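Local coordinates for cytosine deaminase (Klebsiella pneumoniae, PDB 4R88), which probably catalyses the metal-dependent hydrolytic deamination of cytosine to uracil and ammonia, at residues 268-273 against 306-311; 212-217 against 276-281; 166-171 against 202-207; 57-62 against 101-106. One frame throughout, in Å; residues are numbered along the deposited sequence.

Interaction 1. Residues 268-273 against 306-311; sequences ISCPTE and AQDSIQ. With FE2 (Fe (II) ion), chain T; 1LD (5-fluorocytosine), chain S.
The carboxylates of E273 and D308 lie with their planes 37° apart on side chains that cross at about a right angle. D308 OD2 binds the iron at 2.6 Å, while D308 OD1 rests against E273 CG (3.2 Å). E273 is bent at chi2 (101°), which turns its carboxylate toward S309 and the fluorocytosine: OE2 lies 2.7 Å from S309 OG and accepts a hydrogen bond from the ligand N4 at 3.3 Å. S309 OG is also hydrogen-bonded to D312 OD1, and with one proton for two acceptors its bond to E273 is not certain.

Beside the site, at the ends of two neighbouring barrel strands, A306 N donates to S269 O (3.0 Å). C270 SG packs against D308 CB at 3.7 Å, and two waters link T272 OG1 to the carbonyls of A306 and Q307. In the amidohydrolase TIM barrel the aspartate after the eighth strand is a metal ligand; D308 fills this place, with H56, H58 and H209 completing the iron site.

With E273 OE2 and D308 OD1 only 3.4 Å apart and both close to ligand N4, which E212 also accepts from, the pocket gathers acidic oxygens around the amino group, consistent with recognition of the group to be lost.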
# COMPACT_ATOMS: atom_id res chain seq x y z
N ILE B 268 -12.26 1.66 -14.70
CA ILE B 268 -11.79 2.08 -13.39
C ILE B 268 -11.51 0.84 -12.54
O ILE B 268 -12.33 -0.07 -12.48
CB ILE B 268 -12.80 3.00 -12.65
CG1 ILE B 268 -12.98 4.33 -13.39
CG2 ILE B 268 -12.33 3.27 -11.23
CD1 ILE B 268 -14.10 5.19 -12.82
N SER B 269 -10.34 0.82 -11.92
CA SER B 269 -9.98 -0.25 -10.99
C SER B 269 -9.78 0.32 -9.59
O SER B 269 -9.26 1.43 -9.43
CB SER B 269 -8.68 -0.95 -11.45
OG SER B 269 -8.26 -1.92 -10.52
N CYS B 270 -10.20 -0.44 -8.58
CA CYS B 270 -10.05 -0.02 -7.20
C CYS B 270 -9.21 -1.07 -6.47
O CYS B 270 -9.75 -1.96 -5.82
CB CYS B 270 -11.43 0.14 -6.55
SG CYS B 270 -12.54 1.27 -7.50
N PRO B 271 -7.87 -0.99 -6.59
CA PRO B 271 -7.03 -2.11 -6.13
C PRO B 271 -7.07 -2.36 -4.62
O PRO B 271 -7.06 -3.54 -4.24
CB PRO B 271 -5.62 -1.70 -6.56
CG PRO B 271 -5.69 -0.18 -6.68
CD PRO B 271 -7.07 0.08 -7.22
N THR B 272 -7.11 -1.33 -3.78
CA THR B 272 -7.18 -1.58 -2.34
C THR B 272 -8.52 -2.22 -1.95
O THR B 272 -8.58 -3.05 -1.05
CB THR B 272 -6.98 -0.32 -1.50
OG1 THR B 272 -7.93 0.68 -1.89
CG2 THR B 272 -5.56 0.22 -1.67
N GLU B 273 -9.58 -1.83 -2.65
CA GLU B 273 -10.89 -2.39 -2.36
C GLU B 273 -10.95 -3.84 -2.83
O GLU B 273 -11.39 -4.72 -2.10
CB GLU B 273 -12.00 -1.58 -3.05
CG GLU B 273 -13.41 -1.98 -2.61
CD GLU B 273 -13.98 -1.01 -1.59
OE1 GLU B 273 -13.21 -0.20 -1.03
OE2 GLU B 273 -15.20 -1.03 -1.36
N ALA B 306 -8.94 4.20 -8.38
CA ALA B 306 -9.85 4.94 -7.50
C ALA B 306 -9.83 4.34 -6.10
O ALA B 306 -9.47 3.18 -5.93
CB ALA B 306 -11.25 4.90 -8.07
N GLN B 307 -10.24 5.11 -5.09
CA GLN B 307 -10.30 4.62 -3.71
C GLN B 307 -11.53 3.78 -3.37
O GLN B 307 -11.49 2.93 -2.48
CB GLN B 307 -10.23 5.80 -2.73
CG GLN B 307 -8.89 6.49 -2.75
CD GLN B 307 -8.92 7.88 -2.15
OE1 GLN B 307 -8.68 8.05 -0.96
NE2 GLN B 307 -9.21 8.88 -2.98
N ASP B 308 -12.64 4.06 -4.06
CA ASP B 308 -13.92 3.35 -3.85
C ASP B 308 -14.63 3.64 -2.52
O ASP B 308 -15.76 4.13 -2.50
CB ASP B 308 -13.74 1.83 -4.05
CG ASP B 308 -15.05 1.12 -4.38
OD1 ASP B 308 -15.04 -0.11 -4.58
OD2 ASP B 308 -16.09 1.79 -4.43
N SER B 309 -13.96 3.34 -1.41
CA SER B 309 -14.58 3.44 -0.09
C SER B 309 -13.69 4.14 0.92
O SER B 309 -12.48 3.94 0.92
CB SER B 309 -14.89 2.04 0.46
OG SER B 309 -15.84 1.35 -0.33
N ILE B 310 -14.29 4.91 1.82
CA ILE B 310 -13.57 5.38 3.00
C ILE B 310 -14.40 5.06 4.25
O ILE B 310 -15.46 5.65 4.46
CB ILE B 310 -13.25 6.89 2.87
CG1 ILE B 310 -12.19 7.10 1.78
CG2 ILE B 310 -12.78 7.46 4.21
CD1 ILE B 310 -11.94 8.57 1.38
N GLN B 311 -13.93 4.09 5.03
CA GLN B 311 -14.53 3.71 6.31
C GLN B 311 -16.03 3.41 6.19
O GLN B 311 -16.86 4.02 6.87
CB GLN B 311 -14.26 4.78 7.37
CG GLN B 311 -12.76 5.03 7.60
CD GLN B 311 -12.49 6.24 8.48
OE1 GLN B 311 -12.28 7.34 7.98
NE2 GLN B 311 -12.49 6.03 9.78
FE FE2 T . -17.91 0.87 -6.01
N1 1LD S . -21.09 -1.30 -3.49
C6 1LD S . -20.23 -0.63 -2.70
C2 1LD S . -20.63 -2.23 -4.35
O2 1LD S . -21.52 -2.90 -5.16
N3 1LD S . -19.33 -2.53 -4.44
C4 1LD S . -18.43 -1.90 -3.67
N4 1LD S . -17.05 -2.24 -3.78
C5 1LD S . -18.87 -0.92 -2.77
F 1LD S . -18.00 -0.26 -1.99
O HOH W 1 -9.05 1.03 -4.26
O HOH W 2 -10.17 1.15 -0.94

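Interaction 2. Residues 212-217 against 276-281; sequences EIDDPQ and HLQGRF. With 1LD (5-fluorocytosine), chain S.
Q278 turns back at chi2 (-55°), which swings its amide onto D214, whose CG is held beside its own backbone N. The amide NE2 donates to D214 OD2 at 2.9 Å, coming from above the carboxylate plane, 64° out of it, although the oxygen stays in the plane of the amide. The other oxygen works differently: G279 N approaches D214 OD1 on its syn side, at 2.9 Å and almost straight (173°). The same OD1 accepts from two waters. One is bonded to F281 N; the second also bonds L277 O and R280 N, so the carboxylate ties together the turn that follows helix 271-277.

Both segments lie at the ligand end of the amidohydrolase TIM barrel: 212-217 is the loop after strand 205-210, while residues 276-281 take in the end of helix 271-277 and the turn after it. E212, extended beyond CG, reaches from the first of these to the 5-fluorocytosine, where OE1 accepts from ligand N4 at 2.7 Å. L277 CD1 lies 3.9 Å from that same E212 oxygen and 3.7 Å from ligand N4. Two waters donate to Q278 OE1, one shared with E212 OE1 and the other with E212 O, so the amide that holds D214 is also a second-shell partner of the ligand-binding glutamate.

Farther along the turn, R280 grips H276 O with NE (2.8 Å) and NH2, the carbonyl oxygen lying at the edge of the guanidinium. R280 also packs on H334 of the second subunit.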
# COMPACT_ATOMS: atom_id res chain seq x y z
N GLU B 212 -18.07 -7.20 -10.62
CA GLU B 212 -17.27 -7.12 -9.39
C GLU B 212 -17.47 -8.39 -8.59
O GLU B 212 -18.12 -8.39 -7.55
CB GLU B 212 -17.69 -5.91 -8.53
CG GLU B 212 -16.73 -5.68 -7.33
CD GLU B 212 -17.17 -4.54 -6.44
OE1 GLU B 212 -16.40 -4.18 -5.52
OE2 GLU B 212 -18.27 -3.98 -6.67
N ILE B 213 -16.91 -9.47 -9.11
CA ILE B 213 -17.13 -10.80 -8.58
C ILE B 213 -16.09 -11.71 -9.24
O ILE B 213 -15.62 -11.42 -10.34
CB ILE B 213 -18.55 -11.30 -8.91
CG1 ILE B 213 -18.89 -12.55 -8.11
CG2 ILE B 213 -18.69 -11.58 -10.40
CD1 ILE B 213 -20.31 -13.00 -8.29
N ASP B 214 -15.69 -12.78 -8.56
CA ASP B 214 -14.62 -13.64 -9.08
C ASP B 214 -15.10 -14.74 -10.04
O ASP B 214 -14.31 -15.54 -10.53
CB ASP B 214 -13.80 -14.25 -7.94
CG ASP B 214 -12.98 -13.21 -7.18
OD1 ASP B 214 -12.91 -13.30 -5.93
OD2 ASP B 214 -12.42 -12.29 -7.83
N ASP B 215 -16.40 -14.76 -10.31
CA ASP B 215 -17.01 -15.77 -11.19
C ASP B 215 -16.55 -15.55 -12.64
O ASP B 215 -16.85 -14.50 -13.21
CB ASP B 215 -18.54 -15.64 -11.08
CG ASP B 215 -19.30 -16.64 -11.96
OD1 ASP B 215 -20.54 -16.54 -12.06
OD2 ASP B 215 -18.65 -17.51 -12.56
N PRO B 216 -15.84 -16.53 -13.24
CA PRO B 216 -15.38 -16.39 -14.63
C PRO B 216 -16.52 -16.37 -15.64
O PRO B 216 -16.28 -16.03 -16.80
CB PRO B 216 -14.53 -17.65 -14.86
CG PRO B 216 -14.25 -18.20 -13.52
CD PRO B 216 -15.44 -17.83 -12.67
N GLN B 217 -17.72 -16.75 -15.21
CA GLN B 217 -18.91 -16.64 -16.06
C GLN B 217 -19.55 -15.25 -16.03
O GLN B 217 -20.51 -15.01 -16.76
CB GLN B 217 -19.98 -17.66 -15.65
CG GLN B 217 -19.63 -19.11 -15.97
CD GLN B 217 -20.83 -20.05 -15.84
OE1 GLN B 217 -20.70 -21.15 -15.32
NE2 GLN B 217 -21.99 -19.62 -16.33
N HIS B 276 -9.02 -6.51 -0.96
CA HIS B 276 -9.72 -6.78 0.29
C HIS B 276 -10.99 -7.63 0.08
O HIS B 276 -11.23 -8.58 0.83
CB HIS B 276 -10.08 -5.45 0.96
CG HIS B 276 -11.09 -5.57 2.06
ND1 HIS B 276 -10.87 -6.30 3.20
CD2 HIS B 276 -12.33 -5.03 2.19
CE1 HIS B 276 -11.93 -6.23 3.99
NE2 HIS B 276 -12.83 -5.45 3.40
N LEU B 277 -11.78 -7.30 -0.95
CA LEU B 277 -13.07 -7.96 -1.18
C LEU B 277 -13.01 -9.20 -2.08
O LEU B 277 -13.86 -10.08 -1.96
CB LEU B 277 -14.10 -6.98 -1.76
CG LEU B 277 -14.58 -5.79 -0.92
CD1 LEU B 277 -15.56 -4.96 -1.74
CD2 LEU B 277 -15.20 -6.22 0.41
N GLN B 278 -12.03 -9.26 -2.97
CA GLN B 278 -11.91 -10.41 -3.86
C GLN B 278 -11.02 -11.48 -3.25
O GLN B 278 -10.30 -11.24 -2.28
CB GLN B 278 -11.37 -10.01 -5.24
CG GLN B 278 -12.12 -8.85 -5.91
CD GLN B 278 -13.61 -9.10 -6.03
OE1 GLN B 278 -14.42 -8.32 -5.51
NE2 GLN B 278 -13.99 -10.17 -6.70
N GLY B 279 -11.08 -12.68 -3.82
CA GLY B 279 -10.25 -13.79 -3.37
C GLY B 279 -10.78 -14.42 -2.09
O GLY B 279 -10.16 -15.33 -1.53
N ARG B 280 -11.95 -13.97 -1.64
CA ARG B 280 -12.52 -14.44 -0.38
C ARG B 280 -13.12 -15.83 -0.52
O ARG B 280 -13.30 -16.54 0.47
CB ARG B 280 -13.58 -13.47 0.12
CG ARG B 280 -13.03 -12.12 0.52
CD ARG B 280 -12.63 -12.11 1.97
NE ARG B 280 -12.08 -10.82 2.35
CZ ARG B 280 -11.54 -10.56 3.53
NH1 ARG B 280 -11.50 -11.50 4.47
NH2 ARG B 280 -11.06 -9.36 3.77
N PHE B 281 -13.42 -16.23 -1.75
CA PHE B 281 -14.08 -17.51 -1.96
C PHE B 281 -13.11 -18.57 -2.46
O PHE B 281 -13.49 -19.71 -2.68
CB PHE B 281 -15.29 -17.32 -2.88
CG PHE B 281 -16.28 -16.35 -2.32
CD1 PHE B 281 -16.31 -15.03 -2.77
CD2 PHE B 281 -17.12 -16.73 -1.29
CE1 PHE B 281 -17.20 -14.13 -2.22
CE2 PHE B 281 -18.01 -15.83 -0.74
CZ PHE B 281 -18.05 -14.53 -1.20
N1 1LD S . -21.09 -1.30 -3.49
C6 1LD S . -20.23 -0.63 -2.70
C2 1LD S . -20.63 -2.23 -4.35
O2 1LD S . -21.52 -2.90 -5.16
N3 1LD S . -19.33 -2.53 -4.44
C4 1LD S . -18.43 -1.90 -3.67
N4 1LD S . -17.05 -2.24 -3.78
C5 1LD S . -18.87 -0.92 -2.77
F 1LD S . -18.00 -0.26 -1.99
O HOH W 3 -13.99 -5.51 -5.34
O HOH W 4 -16.95 -9.60 -5.23
O HOH W 5 -12.90 -15.58 -4.54
O HOH W 6 -14.27 -12.67 -3.10

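Interaction 3. Residues 166-171 against 202-207; sequences RAIEMG and YGRLVD. With EDO (1,2-ethanediol), chain C.
I168 presents its carbonyl and its CG2 methyl to R204 and Y202, just before helix 160-169 closes in a Schellman motif at G171. R204 NH2 donates to I168 O at 2.8 Å and NH1 adds a weak bond. G171 N, part of the Schellman motif, reaches the same oxygen from the opposite face of its plane, so one carbonyl is gripped from both faces. I168 CG2 stands anti to the backbone N and serves two flat groups. It makes a CH-pi contact over one face of the Y202 ring, 3.9 Å from the centroid, and covers one face of the R204 guanidinium, 3.4 Å from NH2. E169 OE2 lies at the edge of the Y202 ring, near its plane, and accepts from Y202 OH at 2.6 Å, met on the anti side of its carboxylate.

The bend of R204 at chi2 (-59°) folds its guanidinium back over Y202 O, to which NE gives a weak bond; NH2 makes another weak one to A172 O. I168 packs inward on V175 and on L198 of helix 185-202, while backbone bonds pair L205 with D173 and V175. The contact thus joins two successive helix-to-strand turns at the surface of the TIM barrel, away from the metal site. On the guanidinium face turned from I168, a 1,2-ethanediol, probably from the crystallisation liquor, sets O2 3.5 Å from R204 NE, and its O1 donates to G171 O at 3.2 Å.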
# COMPACT_ATOMS: atom_id res chain seq x y z
N ARG B 166 -36.31 8.44 -11.72
CA ARG B 166 -36.40 9.57 -10.81
C ARG B 166 -35.03 10.21 -10.57
O ARG B 166 -34.88 11.42 -10.63
CB ARG B 166 -36.99 9.15 -9.46
CG ARG B 166 -38.39 8.52 -9.52
CD ARG B 166 -39.16 8.85 -8.27
NE ARG B 166 -39.03 7.86 -7.22
CZ ARG B 166 -38.98 8.15 -5.92
NH1 ARG B 166 -39.02 9.41 -5.52
NH2 ARG B 166 -38.86 7.18 -5.03
N ALA B 167 -34.03 9.38 -10.30
CA ALA B 167 -32.69 9.88 -9.98
C ALA B 167 -32.07 10.63 -11.14
O ALA B 167 -31.43 11.66 -10.95
CB ALA B 167 -31.77 8.72 -9.56
N ILE B 168 -32.25 10.12 -12.36
CA ILE B 168 -31.74 10.81 -13.53
C ILE B 168 -32.52 12.13 -13.75
O ILE B 168 -31.92 13.17 -14.04
CB ILE B 168 -31.82 9.93 -14.81
CG1 ILE B 168 -30.57 9.06 -14.96
CG2 ILE B 168 -31.89 10.82 -16.06
CD1 ILE B 168 -30.17 8.26 -13.75
N GLU B 169 -33.83 12.08 -13.57
CA GLU B 169 -34.65 13.28 -13.75
C GLU B 169 -34.34 14.37 -12.72
O GLU B 169 -34.53 15.55 -12.99
CB GLU B 169 -36.14 12.94 -13.78
CG GLU B 169 -36.51 12.16 -15.02
CD GLU B 169 -38.00 12.13 -15.31
OE1 GLU B 169 -38.81 12.41 -14.40
OE2 GLU B 169 -38.34 11.82 -16.46
N MET B 170 -33.86 13.95 -11.55
CA MET B 170 -33.43 14.89 -10.51
C MET B 170 -32.05 15.48 -10.79
O MET B 170 -31.61 16.40 -10.09
CB MET B 170 -33.38 14.19 -9.15
CG MET B 170 -34.77 13.90 -8.57
SD MET B 170 -34.64 12.67 -7.23
CE MET B 170 -33.85 13.69 -5.98
N GLY B 171 -31.34 14.93 -11.77
CA GLY B 171 -30.10 15.54 -12.22
C GLY B 171 -28.83 14.78 -11.90
O GLY B 171 -27.75 15.36 -11.98
N TYR B 202 -31.59 10.52 -22.01
CA TYR B 202 -31.40 11.75 -21.25
C TYR B 202 -30.04 12.42 -21.47
O TYR B 202 -29.73 13.44 -20.86
CB TYR B 202 -31.63 11.49 -19.77
CG TYR B 202 -33.09 11.23 -19.40
CD1 TYR B 202 -33.63 9.95 -19.48
CD2 TYR B 202 -33.91 12.27 -18.96
CE1 TYR B 202 -34.96 9.70 -19.15
CE2 TYR B 202 -35.25 12.03 -18.62
CZ TYR B 202 -35.76 10.75 -18.71
OH TYR B 202 -37.08 10.51 -18.38
N GLY B 203 -29.23 11.85 -22.35
CA GLY B 203 -27.92 12.41 -22.65
C GLY B 203 -26.98 12.43 -21.45
O GLY B 203 -26.31 13.43 -21.19
N ARG B 204 -26.94 11.32 -20.72
CA ARG B 204 -26.09 11.24 -19.54
C ARG B 204 -24.87 10.36 -19.78
O ARG B 204 -24.84 9.59 -20.75
CB ARG B 204 -26.87 10.70 -18.34
CG ARG B 204 -28.14 11.53 -17.98
CD ARG B 204 -27.76 12.96 -17.66
NE ARG B 204 -28.93 13.83 -17.68
CZ ARG B 204 -29.77 13.95 -16.65
NH1 ARG B 204 -30.83 14.73 -16.74
NH2 ARG B 204 -29.55 13.27 -15.54
N LEU B 205 -23.88 10.46 -18.89
CA LEU B 205 -22.75 9.55 -18.90
C LEU B 205 -23.17 8.21 -18.29
O LEU B 205 -24.26 8.09 -17.74
CB LEU B 205 -21.54 10.15 -18.15
CG LEU B 205 -21.10 11.57 -18.56
CD1 LEU B 205 -19.89 12.03 -17.75
CD2 LEU B 205 -20.79 11.61 -20.03
N VAL B 206 -22.30 7.22 -18.39
CA VAL B 206 -22.56 5.87 -17.88
C VAL B 206 -21.35 5.40 -17.10
O VAL B 206 -20.21 5.60 -17.53
CB VAL B 206 -22.81 4.88 -19.04
CG1 VAL B 206 -22.87 3.45 -18.53
CG2 VAL B 206 -24.09 5.24 -19.77
N ASP B 207 -21.59 4.79 -15.95
CA ASP B 207 -20.51 4.20 -15.17
C ASP B 207 -21.09 3.06 -14.35
O ASP B 207 -21.75 3.27 -13.33
CB ASP B 207 -19.84 5.23 -14.26
CG ASP B 207 -18.60 4.67 -13.56
OD1 ASP B 207 -17.66 5.45 -13.27
OD2 ASP B 207 -18.56 3.45 -13.30
C1 EDO C . -26.26 17.77 -15.08
O1 EDO C . -27.47 17.17 -14.61
C2 EDO C . -25.54 16.76 -15.95
O2 EDO C . -26.46 16.24 -16.92

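Interaction 4. Residues 57-62 against 101-106; sequences IHLDAT and KTIGML. With FE2 (Fe (II) ion), chain T; 1LD (5-fluorocytosine), chain S.
T62 and T102 reach toward each other tip to tip, with their OG1 atoms 2.7 Å apart in a hydrogen bond that either could donate. With chi1 at -168°, T62 turns OG1 away from its own N and toward the helix, and T62 CG2 comes within 3.2 Å of T102 OG1. T62 OG1 is also bonded to I310 O, so this buried hydroxyl links the loop both to helix 92-108 and to the segment that carries metal ligand D308. Beside the polar pair, L59 spreads its two methyls over the helix: CD2 meets T102 CG2 at 3.7 Å, and CD1 lies across I103, 4.0 Å from CG1.

Packing is slacker where I57 CD1 approaches L106 CD1, at 4.3 Å. On the outer side of the helix, K101 is exposed to solvent and its chain leads away from the loop.

The segment leaves the C-terminal end of the first barrel strand, where the HxH pair of the amidohydrolases, H56 and H58, is found. H58 turns from the helix to the active site, with NE2 2.4 Å from the iron and 5-fluorocytosine C6 over one ring face. Behind it, R98 of helix 92-108 bonds the carbonyls of D60 and T62, L59 and I103 pack on helix 126-137 through L131 and V134, and I57 and L106 share V114 of strand 111-119.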
# COMPACT_ATOMS: atom_id res chain seq x y z
N ILE B 57 -16.07 6.82 -5.93
CA ILE B 57 -16.19 6.74 -4.48
C ILE B 57 -17.67 6.69 -4.07
O ILE B 57 -18.53 7.13 -4.82
CB ILE B 57 -15.45 7.90 -3.81
CG1 ILE B 57 -15.23 7.62 -2.32
CG2 ILE B 57 -16.19 9.24 -4.04
CD1 ILE B 57 -14.20 8.54 -1.68
N HIS B 58 -17.97 6.11 -2.92
CA HIS B 58 -19.35 6.03 -2.42
C HIS B 58 -19.54 6.98 -1.24
O HIS B 58 -19.48 6.55 -0.10
CB HIS B 58 -19.68 4.60 -1.98
CG HIS B 58 -19.75 3.63 -3.11
ND1 HIS B 58 -20.94 3.27 -3.71
CD2 HIS B 58 -18.77 2.97 -3.77
CE1 HIS B 58 -20.69 2.43 -4.69
NE2 HIS B 58 -19.39 2.23 -4.75
N LEU B 59 -19.76 8.27 -1.53
CA LEU B 59 -19.92 9.28 -0.48
C LEU B 59 -21.17 9.12 0.39
O LEU B 59 -21.19 9.59 1.53
CB LEU B 59 -19.92 10.70 -1.06
CG LEU B 59 -18.61 11.24 -1.62
CD1 LEU B 59 -18.81 12.70 -2.04
CD2 LEU B 59 -17.49 11.09 -0.60
N ASP B 60 -22.22 8.49 -0.14
CA ASP B 60 -23.42 8.28 0.68
C ASP B 60 -23.15 7.29 1.81
O ASP B 60 -23.73 7.41 2.89
CB ASP B 60 -24.65 7.88 -0.16
CG ASP B 60 -24.47 6.56 -0.88
OD1 ASP B 60 -25.50 5.96 -1.25
OD2 ASP B 60 -23.32 6.14 -1.10
N ALA B 61 -22.21 6.38 1.58
CA ALA B 61 -21.86 5.34 2.55
C ALA B 61 -20.61 5.67 3.38
O ALA B 61 -20.28 4.93 4.30
CB ALA B 61 -21.67 4.00 1.84
N THR B 62 -19.91 6.75 3.06
CA THR B 62 -18.64 7.04 3.73
C THR B 62 -18.81 7.25 5.24
O THR B 62 -19.82 7.80 5.69
CB THR B 62 -17.89 8.24 3.09
OG1 THR B 62 -16.54 8.29 3.59
CG2 THR B 62 -18.59 9.55 3.41
N LYS B 101 -17.27 15.80 5.42
CA LYS B 101 -16.07 15.42 6.13
C LYS B 101 -15.11 14.63 5.22
O LYS B 101 -13.90 14.88 5.20
CB LYS B 101 -16.42 14.63 7.40
CG LYS B 101 -15.19 14.17 8.16
CD LYS B 101 -15.50 13.78 9.59
CE LYS B 101 -14.23 13.33 10.31
NZ LYS B 101 -14.50 12.89 11.70
N THR B 102 -15.65 13.70 4.44
CA THR B 102 -14.81 12.94 3.50
C THR B 102 -14.29 13.83 2.37
O THR B 102 -13.14 13.68 1.93
CB THR B 102 -15.53 11.69 2.98
OG1 THR B 102 -15.68 10.76 4.06
CG2 THR B 102 -14.72 11.01 1.86
N ILE B 103 -15.11 14.77 1.92
CA ILE B 103 -14.66 15.72 0.91
C ILE B 103 -13.47 16.53 1.44
O ILE B 103 -12.55 16.85 0.69
CB ILE B 103 -15.83 16.60 0.43
CG1 ILE B 103 -16.75 15.78 -0.48
CG2 ILE B 103 -15.35 17.86 -0.31
CD1 ILE B 103 -18.06 16.49 -0.82
N GLY B 104 -13.48 16.83 2.73
CA GLY B 104 -12.37 17.51 3.36
C GLY B 104 -11.09 16.69 3.30
O GLY B 104 -10.01 17.24 3.13
N MET B 105 -11.22 15.36 3.44
CA MET B 105 -10.06 14.48 3.34
C MET B 105 -9.51 14.49 1.92
O MET B 105 -8.31 14.58 1.73
CB MET B 105 -10.41 13.03 3.68
CG MET B 105 -11.05 12.79 5.02
SD MET B 105 -11.20 11.01 5.28
CE MET B 105 -12.26 10.98 6.73
N LEU B 106 -10.41 14.38 0.94
CA LEU B 106 -10.01 14.41 -0.47
C LEU B 106 -9.31 15.72 -0.81
O LEU B 106 -8.26 15.73 -1.47
CB LEU B 106 -11.23 14.18 -1.38
CG LEU B 106 -11.91 12.81 -1.20
CD1 LEU B 106 -13.26 12.77 -1.93
CD2 LEU B 106 -11.01 11.69 -1.68
FE FE2 T . -17.91 0.87 -6.01
N1 1LD S . -21.09 -1.30 -3.49
C6 1LD S . -20.23 -0.63 -2.70
C2 1LD S . -20.63 -2.23 -4.35
O2 1LD S . -21.52 -2.90 -5.16
N3 1LD S . -19.33 -2.53 -4.44
C4 1LD S . -18.43 -1.90 -3.67
N4 1LD S . -17.05 -2.24 -3.78
C5 1LD S . -18.87 -0.92 -2.77
F 1LD S . -18.00 -0.26 -1.99

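How the interactions relate
Interactions 1 and 4 are buried and adjoin each other at the iron: D308 and H58 bind the same ion, and D308 O and I310 O probably bond H58 N and T62 OG1. Interaction 1 is dominated by carboxylates, whereas interaction 4 backs the site with methyl groups and a hydroxyl pair. Interaction 2 shares helix 271-277 with interaction 1 and meets the same amino group of the ligand through E212, but is only partly buried and rests on the D214 carboxylate, which takes N-H groups of Q278 and G279, and on bridging waters; both reach the second subunit. Interaction 3 lies at the surface, yet strand 205-210 runs inward from it to D207, which touches I268.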